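PDB 1VE3: hypothetical protein PH0226 from Pyrococcus horikoshii, which binds S-adenosylmethionine and is probably a methyltransferase, although its methyl acceptor is not established. Local coordinates for residues L31-M36 against E57-E62; G198-A203 against E210-V215. All coordinates share one frame; numbering follows the deposited sequence.

How the contacts relate
Contact 1 is the more buried of the two: M36 and F61 lie inside, and 215 Å² is covered where the end of helix 19-34 meets the exit of helix 51-58. Contact 2 is a surface contact of 63 Å² between helix 196-203 and strand 207-215, the outermost of its sheet within this chain. Their chemistry follows their place, selenium and methyl groups on aromatic rings in contact 1, two carboxylates among lysines in contact 2. The centres are about 20 Å apart, yet the segments 31-36 and 210-215 touch directly. E213 OE2 takes a salt bridge from K34 NZ at 3.1 Å and a probable hydrogen bond from Y35 OH, while L31 packs on V215.

Contact 1 of 2, residues L31-M36 against E57-E62; sequences LLMKYM and EDYGFE
M33, a selenomethionine, lays its SE over the face of the Y59 ring, close to the centre and only 12° off the ring normal. This is a Met-aromatic contact, and CG of M33 adds a CH-pi contact on Y59, 4.2 Å from the ring centroid. In M33, chi1 sets CG over the ring, and the fold at chi2 (-43°) brings SE over it as well; the bend at chi3 only turns CE. M36, also a selenomethionine, treats F61 similarly but less centrally. Its CE lies 4.2 Å from the F61 ring centroid, displaced toward the rim, and its CB touches F61 CZ at 3.8 Å. The carbonyl of M36 meets the same ring at its edge, with O in the ring plane and 3.2 Å from F61 CZ. SE of M33 also reaches F61 CE2 at 4.4 Å, joining the two pairs.

What sets Y59 and F61 side by side is the end of helix 51-58. G60, at positive phi, is the C-prime residue of a Schellman motif in which F61 N bonds L56 O and G60 N bonds E57 O (3.3 Å). F61 then leads into strand 62-67. Beyond the apolar face, Y59 OH is hydrogen-bonded to E29, and R188 of the second subunit makes a cation-pi contact with the ring. Were Y59 replaced by an alanine, SE of M33 would probably lose its aromatic face, E29 its phenol partner and R188 of the second subunit its pi partner.

With no hydrogen bond across the segments, this join between two helix ends of the Rossmann-like methyltransferase fold probably rests on dispersion and on a polarisable chalcogen over a pi face, selenium in this crystal and sulfur in the natural methionines.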
ATOM      1  N   LEU A  31     -13.191  -7.919  -0.109  1.00 50.96           N
ATOM      2  CA  LEU A  31     -13.576  -9.217  -0.642  1.00 50.44           C
ATOM      3  C   LEU A  31     -13.581 -10.277   0.457  1.00 50.67           C
ATOM      4  O   LEU A  31     -14.427 -11.171   0.465  1.00 49.99           O
ATOM      5  CB  LEU A  31     -12.614  -9.619  -1.760  1.00 51.20           C
ATOM      6  CG  LEU A  31     -12.450  -8.585  -2.878  1.00 51.69           C
ATOM      7  CD1 LEU A  31     -11.529  -9.135  -3.947  1.00 51.45           C
ATOM      8  CD2 LEU A  31     -13.813  -8.250  -3.475  1.00 53.31           C
ATOM      9  N   LEU A  32     -12.639 -10.171   1.389  1.00 50.84           N
ATOM     10  CA  LEU A  32     -12.541 -11.125   2.485  1.00 51.63           C
ATOM     11  C   LEU A  32     -13.711 -10.996   3.451  1.00 53.73           C
ATOM     12  O   LEU A  32     -14.152 -11.980   4.045  1.00 53.54           O
ATOM     13  CB  LEU A  32     -11.221 -10.939   3.238  1.00 49.74           C
ATOM     14  CG  LEU A  32      -9.948 -11.345   2.484  1.00 49.03           C
ATOM     15  CD1 LEU A  32      -8.726 -11.104   3.360  1.00 47.83           C
ATOM     16  CD2 LEU A  32     -10.030 -12.810   2.085  1.00 46.38           C
HETATM   17  N   MSE A  33     -14.221  -9.781   3.605  1.00 55.45           N
HETATM   18  CA  MSE A  33     -15.343  -9.565   4.504  1.00 57.23           C
HETATM   19  C   MSE A  33     -16.656  -9.981   3.862  1.00 54.77           C
HETATM   20  O   MSE A  33     -17.630 -10.270   4.552  1.00 54.40           O
HETATM   21  CB  MSE A  33     -15.391  -8.101   4.940  1.00 61.85           C
HETATM   22  CG  MSE A  33     -14.193  -7.712   5.788  1.00 69.65           C
HETATM   23 SE   MSE A  33     -13.772  -9.092   7.101  1.00 80.47          SE
HETATM   24  CE  MSE A  33     -12.258  -9.904   6.228  1.00 76.52           C
ATOM     25  N   LYS A  34     -16.671 -10.024   2.537  1.00 52.52           N
ATOM     26  CA  LYS A  34     -17.864 -10.411   1.807  1.00 52.47           C
ATOM     27  C   LYS A  34     -18.152 -11.893   2.009  1.00 52.18           C
ATOM     28  O   LYS A  34     -19.279 -12.346   1.805  1.00 54.09           O
ATOM     29  CB  LYS A  34     -17.682 -10.115   0.316  1.00 52.60           C
ATOM     30  CG  LYS A  34     -18.860 -10.502  -0.564  1.00 52.18           C
ATOM     31  CD  LYS A  34     -18.632 -10.028  -1.992  1.00 52.90           C
ATOM     32  CE  LYS A  34     -19.773 -10.426  -2.906  1.00 53.17           C
ATOM     33  NZ  LYS A  34     -19.602  -9.873  -4.282  1.00 52.45           N
ATOM     34  N   TYR A  35     -17.137 -12.645   2.423  1.00 49.47           N
ATOM     35  CA  TYR A  35     -17.298 -14.078   2.627  1.00 47.85           C
ATOM     36  C   TYR A  35     -16.898 -14.545   4.021  1.00 47.23           C
ATOM     37  O   TYR A  35     -16.854 -15.742   4.295  1.00 47.15           O
ATOM     38  CB  TYR A  35     -16.495 -14.835   1.568  1.00 46.05           C
ATOM     39  CG  TYR A  35     -16.942 -14.540   0.154  1.00 45.37           C
ATOM     40  CD1 TYR A  35     -18.217 -14.893  -0.279  1.00 44.39           C
ATOM     41  CD2 TYR A  35     -16.094 -13.904  -0.748  1.00 44.91           C
ATOM     42  CE1 TYR A  35     -18.637 -14.622  -1.578  1.00 44.46           C
ATOM     43  CE2 TYR A  35     -16.504 -13.628  -2.049  1.00 45.26           C
ATOM     44  CZ  TYR A  35     -17.777 -13.991  -2.456  1.00 45.01           C
ATOM     45  OH  TYR A  35     -18.184 -13.727  -3.744  1.00 45.90           O
HETATM   46  N   MSE A  36     -16.610 -13.597   4.902  1.00 47.32           N
HETATM   47  CA  MSE A  36     -16.221 -13.930   6.266  1.00 48.40           C
HETATM   48  C   MSE A  36     -17.078 -13.153   7.254  1.00 49.88           C
HETATM   49  O   MSE A  36     -16.574 -12.570   8.216  1.00 50.21           O
HETATM   50  CB  MSE A  36     -14.740 -13.611   6.490  1.00 46.50           C
HETATM   51  CG  MSE A  36     -13.791 -14.470   5.662  1.00 45.92           C
HETATM   52 SE   MSE A  36     -11.916 -14.026   5.907  1.00 44.22          SE
HETATM   53  CE  MSE A  36     -11.602 -14.889   7.598  1.00 39.25           C
ATOM     54  N   GLU A  57      -7.648 -10.118  12.797  1.00 47.12           N
ATOM     55  CA  GLU A  57      -7.716  -9.993  14.247  1.00 49.62           C
ATOM     56  C   GLU A  57      -8.473  -8.731  14.658  1.00 50.62           C
ATOM     57  O   GLU A  57      -9.189  -8.734  15.658  1.00 52.09           O
ATOM     58  CB  GLU A  57      -6.313  -9.948  14.848  1.00 49.88           C
ATOM     59  CG  GLU A  57      -6.312  -9.701  16.348  1.00 51.42           C
ATOM     60  CD  GLU A  57      -4.952  -9.300  16.871  1.00 51.92           C
ATOM     61  OE1 GLU A  57      -4.404  -8.290  16.381  1.00 52.40           O
ATOM     62  OE2 GLU A  57      -4.429  -9.988  17.773  1.00 53.66           O
ATOM     63  N   ASP A  58      -8.319  -7.655  13.892  1.00 51.43           N
ATOM     64  CA  ASP A  58      -9.001  -6.402  14.209  1.00 52.23           C
ATOM     65  C   ASP A  58     -10.480  -6.464  13.855  1.00 52.34           C
ATOM     66  O   ASP A  58     -11.279  -5.662  14.340  1.00 52.31           O
ATOM     67  CB  ASP A  58      -8.352  -5.228  13.472  1.00 52.55           C
ATOM     68  CG  ASP A  58      -6.874  -5.096  13.774  1.00 53.78           C
ATOM     69  OD1 ASP A  58      -6.453  -5.484  14.887  1.00 53.39           O
ATOM     70  OD2 ASP A  58      -6.134  -4.593  12.900  1.00 55.50           O
ATOM     71  N   TYR A  59     -10.841  -7.412  12.997  1.00 52.68           N
ATOM     72  CA  TYR A  59     -12.228  -7.580  12.590  1.00 52.68           C
ATOM     73  C   TYR A  59     -12.946  -8.547  13.524  1.00 51.47           C
ATOM     74  O   TYR A  59     -14.090  -8.934  13.282  1.00 50.60           O
ATOM     75  CB  TYR A  59     -12.297  -8.084  11.150  1.00 54.72           C
ATOM     76  CG  TYR A  59     -12.359  -6.980  10.123  1.00 57.85           C
ATOM     77  CD1 TYR A  59     -13.524  -6.233   9.946  1.00 58.79           C
ATOM     78  CD2 TYR A  59     -11.261  -6.683   9.323  1.00 58.94           C
ATOM     79  CE1 TYR A  59     -13.595  -5.223   8.995  1.00 61.11           C
ATOM     80  CE2 TYR A  59     -11.318  -5.674   8.368  1.00 61.44           C
ATOM     81  CZ  TYR A  59     -12.489  -4.948   8.207  1.00 62.61           C
ATOM     82  OH  TYR A  59     -12.558  -3.960   7.245  1.00 62.91           O
ATOM     83  N   GLY A  60     -12.259  -8.935  14.593  1.00 49.56           N
ATOM     84  CA  GLY A  60     -12.851  -9.837  15.560  1.00 50.44           C
ATOM     85  C   GLY A  60     -12.721 -11.315  15.247  1.00 50.13           C
ATOM     86  O   GLY A  60     -13.677 -12.067  15.418  1.00 51.16           O
ATOM     87  N   PHE A  61     -11.547 -11.733  14.784  1.00 48.87           N
ATOM     88  CA  PHE A  61     -11.300 -13.137  14.472  1.00 47.16           C
ATOM     89  C   PHE A  61     -10.186 -13.675  15.360  1.00 47.67           C
ATOM     90  O   PHE A  61      -9.292 -12.932  15.765  1.00 48.18           O
ATOM     91  CB  PHE A  61     -10.884 -13.300  13.009  1.00 45.80           C
ATOM     92  CG  PHE A  61     -12.020 -13.224  12.038  1.00 44.87           C
ATOM     93  CD1 PHE A  61     -12.795 -14.345  11.766  1.00 43.85           C
ATOM     94  CD2 PHE A  61     -12.316 -12.032  11.387  1.00 44.73           C
ATOM     95  CE1 PHE A  61     -13.845 -14.284  10.861  1.00 43.16           C
ATOM     96  CE2 PHE A  61     -13.364 -11.957  10.481  1.00 44.50           C
ATOM     97  CZ  PHE A  61     -14.134 -13.087  10.216  1.00 44.99           C
ATOM     98  N   GLU A  62     -10.253 -14.965  15.669  1.00 47.97           N
ATOM     99  CA  GLU A  62      -9.230 -15.621  16.477  1.00 47.82           C
ATOM    100  C   GLU A  62      -8.241 -16.128  15.430  1.00 47.44           C
ATOM    101  O   GLU A  62      -8.541 -17.073  14.692  1.00 47.23           O
ATOM    102  CB  GLU A  62      -9.846 -16.784  17.258  1.00 47.16           C
ATOM    103  CG  GLU A  62      -8.875 -17.500  18.177  1.00 49.98           C
ATOM    104  CD  GLU A  62      -9.522 -18.643  18.928  1.00 50.63           C
ATOM    105  OE1 GLU A  62      -8.807 -19.344  19.675  1.00 50.68           O
ATOM    106  OE2 GLU A  62     -10.746 -18.842  18.771  1.00 50.58           O
TER

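Contact 2 of 2, residues G198-A203 against E210-V215; sequences GVELLA and EAEEKV
E212, on strand 207-215, the outermost strand within this chain of the seven-stranded sheet whose 3-2-1-4-5-7-6 order marks a class I methyltransferase fold, meets E200 of helix 196-203, which packs beside that strand. Within the strand, E210 and A211 both face V223, a classic beta bulge. From CA of E212 the CB points toward the helix, whereas E213, next along the strand, sends its CB the opposite way. CG of E212 lies anti to the backbone N (chi1 -167°), and the chain stays extended, carrying the carboxylate outward from the strand. CD comes within 3.6 Å of E200 OE2. At the tip, OE1 takes salt bridges from K209 and K196. OE2 is hydrogen-bonded to T222 OG1 and lies 2.7 Å from E200 OE2, a spacing at which one acid probably holds a proton.

E200 arrives from the opposite direction, its chain bent at chi2. The two carboxylate planes are 33° apart. K196 probably offsets the gathered negative charge, since it pairs with OE1 of both acids; a long, weak ion pair joins K209 to E200 OE2, which stands 3.8 Å from E212 OE1.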
ATOM      1  N   GLY A 198      -5.206 -25.243 -13.642  1.00 29.67           N
ATOM      2  CA  GLY A 198      -4.437 -26.226 -12.903  1.00 28.27           C
ATOM      3  C   GLY A 198      -4.752 -26.184 -11.418  1.00 27.60           C
ATOM      4  O   GLY A 198      -4.880 -27.221 -10.762  1.00 25.09           O
ATOM      5  N   VAL A 199      -4.877 -24.974 -10.883  1.00 26.80           N
ATOM      6  CA  VAL A 199      -5.181 -24.793  -9.474  1.00 27.51           C
ATOM      7  C   VAL A 199      -6.531 -25.417  -9.140  1.00 28.62           C
ATOM      8  O   VAL A 199      -6.650 -26.214  -8.211  1.00 28.23           O
ATOM      9  CB  VAL A 199      -5.213 -23.291  -9.097  1.00 26.52           C
ATOM     10  CG1 VAL A 199      -5.663 -23.122  -7.644  1.00 24.34           C
ATOM     11  CG2 VAL A 199      -3.821 -22.677  -9.308  1.00 28.14           C
ATOM     12  N   GLU A 200      -7.545 -25.058  -9.920  1.00 30.01           N
ATOM     13  CA  GLU A 200      -8.897 -25.557  -9.705  1.00 32.20           C
ATOM     14  C   GLU A 200      -9.022 -27.068  -9.842  1.00 31.06           C
ATOM     15  O   GLU A 200      -9.792 -27.687  -9.114  1.00 29.58           O
ATOM     16  CB  GLU A 200      -9.866 -24.875 -10.665  1.00 34.19           C
ATOM     17  CG  GLU A 200     -10.794 -23.886  -9.961  1.00 43.59           C
ATOM     18  CD  GLU A 200     -11.066 -22.636 -10.783  1.00 46.76           C
ATOM     19  OE1 GLU A 200     -11.503 -22.775 -11.950  1.00 48.17           O
ATOM     20  OE2 GLU A 200     -10.845 -21.528 -10.236  1.00 49.62           O
ATOM     21  N   LEU A 201      -8.489 -27.714 -10.804  1.00 28.29           N
ATOM     22  CA  LEU A 201      -8.339 -29.192 -10.907  1.00 28.67           C
ATOM     23  C   LEU A 201      -7.911 -29.927  -9.596  1.00 28.65           C
ATOM     24  O   LEU A 201      -8.470 -30.945  -9.213  1.00 29.01           O
ATOM     25  CB  LEU A 201      -7.336 -29.494 -12.021  1.00 30.54           C
ATOM     26  CG  LEU A 201      -7.257 -30.988 -12.351  1.00 32.41           C
ATOM     27  CD1 LEU A 201      -8.629 -31.594 -12.646  1.00 30.54           C
ATOM     28  CD2 LEU A 201      -6.388 -31.281 -13.574  1.00 31.15           C
ATOM     29  N   LEU A 202      -6.888 -29.347  -8.942  1.00 28.49           N
ATOM     30  CA  LEU A 202      -6.393 -30.007  -7.750  1.00 26.30           C
ATOM     31  C   LEU A 202      -7.414 -29.666  -6.696  1.00 26.09           C
ATOM     32  O   LEU A 202      -7.667 -30.486  -5.812  1.00 27.32           O
ATOM     33  CB  LEU A 202      -5.021 -29.513  -7.411  1.00 26.33           C
ATOM     34  CG  LEU A 202      -3.867 -30.015  -8.292  1.00 29.51           C
ATOM     35  CD1 LEU A 202      -2.535 -29.486  -7.760  1.00 28.67           C
ATOM     36  CD2 LEU A 202      -3.848 -31.538  -8.292  1.00 27.08           C
ATOM     37  N   ALA A 203      -7.981 -28.466  -6.750  1.00 26.68           N
ATOM     38  CA  ALA A 203      -8.962 -28.059  -5.754  1.00 29.22           C
ATOM     39  C   ALA A 203     -10.193 -28.971  -5.806  1.00 29.11           C
ATOM     40  O   ALA A 203     -10.745 -29.330  -4.764  1.00 27.42           O
ATOM     41  CB  ALA A 203      -9.377 -26.599  -5.982  1.00 30.01           C
ATOM     42  N   GLU A 210     -17.606 -22.262  -3.455  1.00 39.93           N
ATOM     43  CA  GLU A 210     -18.702 -21.436  -2.963  1.00 40.32           C
ATOM     44  C   GLU A 210     -18.841 -20.187  -3.837  1.00 39.40           C
ATOM     45  O   GLU A 210     -19.930 -19.869  -4.300  1.00 36.70           O
ATOM     46  CB  GLU A 210     -18.433 -21.017  -1.508  1.00 40.14           C
ATOM     47  CG  GLU A 210     -19.576 -20.257  -0.841  1.00 43.25           C
ATOM     48  CD  GLU A 210     -19.276 -19.889   0.607  1.00 44.73           C
ATOM     49  OE1 GLU A 210     -18.794 -20.760   1.354  1.00 43.90           O
ATOM     50  OE2 GLU A 210     -19.528 -18.731   1.007  1.00 47.01           O
ATOM     51  N   ALA A 211     -17.729 -19.491  -4.069  1.00 38.40           N
ATOM     52  CA  ALA A 211     -17.740 -18.276  -4.877  1.00 39.12           C
ATOM     53  C   ALA A 211     -16.377 -18.014  -5.517  1.00 40.20           C
ATOM     54  O   ALA A 211     -15.394 -18.683  -5.200  1.00 39.59           O
ATOM     55  CB  ALA A 211     -18.139 -17.089  -4.014  1.00 34.83           C
ATOM     56  N   GLU A 212     -16.327 -17.029  -6.411  1.00 41.15           N
ATOM     57  CA  GLU A 212     -15.086 -16.677  -7.085  1.00 43.18           C
ATOM     58  C   GLU A 212     -15.129 -15.233  -7.566  1.00 44.24           C
ATOM     59  O   GLU A 212     -16.082 -14.817  -8.223  1.00 44.29           O
ATOM     60  CB  GLU A 212     -14.852 -17.613  -8.265  1.00 44.02           C
ATOM     61  CG  GLU A 212     -13.458 -17.529  -8.842  1.00 48.84           C
ATOM     62  CD  GLU A 212     -13.073 -18.790  -9.586  1.00 51.28           C
ATOM     63  OE1 GLU A 212     -13.617 -19.036 -10.685  1.00 51.68           O
ATOM     64  OE2 GLU A 212     -12.228 -19.546  -9.057  1.00 52.63           O
ATOM     65  N   GLU A 213     -14.095 -14.469  -7.226  1.00 44.36           N
ATOM     66  CA  GLU A 213     -14.009 -13.067  -7.615  1.00 45.03           C
ATOM     67  C   GLU A 213     -12.776 -12.845  -8.481  1.00 46.07           C
ATOM     68  O   GLU A 213     -11.673 -13.263  -8.116  1.00 45.81           O
ATOM     69  CB  GLU A 213     -13.889 -12.176  -6.377  1.00 45.84           C
ATOM     70  CG  GLU A 213     -14.991 -12.312  -5.332  1.00 48.18           C
ATOM     71  CD  GLU A 213     -16.237 -11.491  -5.651  1.00 47.87           C
ATOM     72  OE1 GLU A 213     -16.137 -10.511  -6.422  1.00 47.22           O
ATOM     73  OE2 GLU A 213     -17.311 -11.819  -5.107  1.00 45.83           O
ATOM     74  N   LYS A 214     -12.952 -12.184  -9.621  1.00 45.33           N
ATOM     75  CA  LYS A 214     -11.821 -11.896 -10.491  1.00 45.39           C
ATOM     76  C   LYS A 214     -11.193 -10.588 -10.020  1.00 44.82           C
ATOM     77  O   LYS A 214     -11.880  -9.584  -9.861  1.00 45.35           O
ATOM     78  CB  LYS A 214     -12.270 -11.774 -11.944  1.00 46.61           C
ATOM     79  CG  LYS A 214     -11.109 -11.735 -12.930  1.00 50.70           C
ATOM     80  CD  LYS A 214     -11.561 -12.088 -14.340  1.00 54.92           C
ATOM     81  CE  LYS A 214     -10.368 -12.323 -15.254  1.00 57.10           C
ATOM     82  NZ  LYS A 214     -10.786 -12.754 -16.617  1.00 57.42           N
ATOM     83  N   VAL A 215      -9.886 -10.611  -9.786  1.00 44.41           N
ATOM     84  CA  VAL A 215      -9.159  -9.438  -9.310  1.00 44.34           C
ATOM     85  C   VAL A 215      -8.098  -9.030 -10.323  1.00 44.76           C
ATOM     86  O   VAL A 215      -7.254  -9.834 -10.715  1.00 43.09           O
ATOM     87  CB  VAL A 215      -8.472  -9.729  -7.953  1.00 45.60           C
ATOM     88  CG1 VAL A 215      -7.770  -8.475  -7.437  1.00 45.01           C
ATOM     89  CG2 VAL A 215      -9.504 -10.223  -6.945  1.00 43.69           C
TER